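Deacylase (Burkholderia multivorans, PDB 5THW) probably hydrolyses N-carbamoyl amino acids, using a pair of zinc ions, as an M20-family amidase of the hydantoinase/carbamoylase group. Local coordinates at residues Met82-Met87 / Val144-Glu149. Residues are numbered along the deposited sequence; the frame is centred on the assembly and turned at random.
With URP (N-(aminocarbonyl)-beta-alanine), chain G.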
loop_
_atom_site.group_PDB
_atom_site.type_symbol
_atom_site.label_atom_id
_atom_site.label_comp_id
_atom_site.label_asym_id
_atom_site.label_seq_id
_atom_site.Cartn_x
_atom_site.Cartn_y
_atom_site.Cartn_z
ATOM N N MET A 82 20.786 -18.008 -16.988
ATOM C CA MET A 82 20.226 -16.917 -16.205
ATOM C C MET A 82 20.020 -15.657 -17.028
ATOM O O MET A 82 19.671 -14.615 -16.464
ATOM C CB MET A 82 21.121 -16.601 -15.005
ATOM C CG MET A 82 20.958 -17.512 -13.799
ATOM S SD MET A 82 19.299 -17.458 -13.106
ATOM C CE MET A 82 19.228 -15.781 -12.485
ATOM N N GLY A 83 20.207 -15.726 -18.342
ATOM C CA GLY A 83 20.057 -14.556 -19.182
ATOM C C GLY A 83 21.274 -13.664 -19.269
ATOM O O GLY A 83 21.177 -12.554 -19.813
ATOM N N ASN A 84 22.405 -14.091 -18.721
ATOM C CA ASN A 84 23.623 -13.300 -18.812
ATOM C C ASN A 84 24.136 -13.306 -20.246
ATOM O O ASN A 84 24.131 -14.340 -20.917
ATOM C CB ASN A 84 24.688 -13.852 -17.866
ATOM C CG ASN A 84 24.244 -13.821 -16.414
ATOM O OD1 ASN A 84 23.537 -12.903 -15.985
ATOM N ND2 ASN A 84 24.643 -14.833 -15.651
ATOM N N VAL A 85 24.543 -12.134 -20.724
ATOM C CA VAL A 85 25.015 -11.949 -22.087
ATOM C C VAL A 85 26.528 -11.792 -22.046
ATOM O O VAL A 85 27.045 -10.931 -21.327
ATOM C CB VAL A 85 24.348 -10.737 -22.758
ATOM C CG1 VAL A 85 24.794 -10.631 -24.215
ATOM C CG2 VAL A 85 22.828 -10.853 -22.668
ATOM N N PHE A 86 27.234 -12.610 -22.825
ATOM C CA PHE A 86 28.694 -12.604 -22.867
ATOM C C PHE A 86 29.120 -12.194 -24.271
ATOM O O PHE A 86 28.895 -12.934 -25.235
ATOM C CB PHE A 86 29.271 -13.975 -22.494
ATOM C CG PHE A 86 28.889 -14.439 -21.113
ATOM C CD1 PHE A 86 27.725 -15.165 -20.905
ATOM C CD2 PHE A 86 29.679 -14.133 -20.020
ATOM C CE1 PHE A 86 27.368 -15.589 -19.635
ATOM C CE2 PHE A 86 29.327 -14.552 -18.746
ATOM C CZ PHE A 86 28.173 -15.281 -18.555
ATOM N N MET A 87 29.701 -11.004 -24.389
ATOM C CA MET A 87 30.168 -10.485 -25.666
ATOM C C MET A 87 31.684 -10.612 -25.716
ATOM O O MET A 87 32.395 -9.963 -24.941
ATOM C CB MET A 87 29.706 -9.043 -25.861
ATOM C CG MET A 87 28.185 -8.949 -25.895
ATOM S SD MET A 87 27.471 -7.348 -25.491
ATOM C CE MET A 87 27.371 -7.455 -23.702
ATOM N N VAL A 144 30.175 -8.391 -20.220
ATOM C CA VAL A 144 29.056 -9.185 -19.730
ATOM C C VAL A 144 27.936 -8.268 -19.265
ATOM O O VAL A 144 28.188 -7.257 -18.602
ATOM C CB VAL A 144 29.484 -10.125 -18.584
ATOM C CG1 VAL A 144 28.340 -11.043 -18.198
ATOM C CG2 VAL A 144 30.700 -10.945 -18.994
ATOM N N ILE A 145 26.700 -8.624 -19.623
ATOM C CA ILE A 145 25.496 -8.068 -19.012
ATOM C C ILE A 145 24.996 -9.075 -17.984
ATOM O O ILE A 145 24.716 -10.229 -18.328
ATOM C CB ILE A 145 24.401 -7.777 -20.055
ATOM C CG1 ILE A 145 24.830 -6.708 -21.052
ATOM C CG2 ILE A 145 23.131 -7.314 -19.375
ATOM C CD1 ILE A 145 23.829 -6.552 -22.187
ATOM N N TRP A 146 24.906 -8.657 -16.720
ATOM C CA TRP A 146 24.375 -9.510 -15.660
ATOM C C TRP A 146 22.882 -9.247 -15.474
ATOM O O TRP A 146 22.451 -8.091 -15.401
ATOM C CB TRP A 146 25.134 -9.281 -14.351
ATOM C CG TRP A 146 26.608 -9.545 -14.471
ATOM C CD1 TRP A 146 27.608 -8.616 -14.487
ATOM C CD2 TRP A 146 27.245 -10.822 -14.616
ATOM N NE1 TRP A 146 28.830 -9.236 -14.612
ATOM C CE2 TRP A 146 28.635 -10.589 -14.699
ATOM C CE3 TRP A 146 26.778 -12.138 -14.685
ATOM C CZ2 TRP A 146 29.559 -11.619 -14.847
ATOM C CZ3 TRP A 146 27.698 -13.162 -14.828
ATOM C CH2 TRP A 146 29.072 -12.895 -14.907
ATOM N N THR A 147 22.099 -10.325 -15.402
ATOM C CA THR A 147 20.646 -10.215 -15.310
ATOM C C THR A 147 20.198 -9.762 -13.926
ATOM O O THR A 147 20.704 -10.239 -12.906
ATOM C CB THR A 147 19.993 -11.559 -15.647
ATOM O OG1 THR A 147 20.345 -11.940 -16.981
ATOM C CG2 THR A 147 18.472 -11.485 -15.529
ATOM N N ASN A 148 19.225 -8.846 -13.907
ATOM C CA ASN A 148 18.502 -8.448 -12.699
ATOM C C ASN A 148 19.463 -8.163 -11.543
ATOM O O ASN A 148 19.307 -8.671 -10.426
ATOM C CB ASN A 148 17.484 -9.523 -12.309
ATOM C CG ASN A 148 16.565 -9.077 -11.181
ATOM O OD1 ASN A 148 16.040 -7.970 -11.201
ATOM N ND2 ASN A 148 16.407 -9.925 -10.172
ATOM N N GLU A 149 20.457 -7.309 -11.814
ATOM C CA GLU A 149 21.423 -6.962 -10.771
ATOM C C GLU A 149 20.789 -6.109 -9.683
ATOM O O GLU A 149 21.138 -6.247 -8.507
ATOM C CB GLU A 149 22.638 -6.259 -11.375
ATOM C CG GLU A 149 23.743 -5.964 -10.386
ATOM C CD GLU A 149 23.539 -4.652 -9.650
ATOM O OE1 GLU A 149 22.721 -3.825 -10.111
ATOM O OE2 GLU A 149 24.207 -4.442 -8.616
HETATM O O2 URP G . 23.058 0.101 -7.211
HETATM C C2 URP G . 23.368 -0.992 -7.645
HETATM N N3 URP G . 23.479 -1.204 -8.950
HETATM N N1 URP G . 23.585 -2.017 -6.832
HETATM C C6 URP G . 22.505 -2.922 -6.476
HETATM C C5 URP G . 22.814 -3.717 -5.215
HETATM C C4 URP G . 22.779 -2.753 -4.057
HETATM O O42 URP G . 23.859 -2.440 -3.506
HETATM O O41 URP G . 21.671 -2.299 -3.696
#
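Asn84 reaches across to Trp146 and Thr147 next to the hydrogen-bonded pair Val85-Ile145. Its CB lies 3.7 Å from the carbonyl O of Ile145, and CG, beside the backbone N (chi1 -61°), comes to 3.5 Å from CE3 of Trp146. OD1 takes the backbone N-H of Thr147 at 3.0 Å, nearly along the C=O axis, while ND2 rests 3.6 Å from CZ3 of the indole, the two planes 75° apart. The hydroxyl of Thr147 in turn donates to the carbonyl O of Met82, OG1 to O 2.8 Å, so side-chain bonds stand beside the two backbone hydrogen bonds of the antiparallel Val85-Ile145 pair. On the face carrying Phe86 and Val144, Phe86 forms an offset edge-to-face pair with the six-membered ring of Trp146, planes at 88°, and packs CD2 against CG2 of Val144. The other side holds Val85, Ile145 and the methyl of Met87. Beyond Thr147 the chain runs on to Glu149, a zinc-site and ligand-pocket residue whose OE1 lies 3.0 Å from N3 of the bound ligand. Helix 57-72 covers the Val85 and Met87 side, helices 159-164 and 380-384 pack on Trp146, and strand 141-145 lies between strands 85-89 and 99-103.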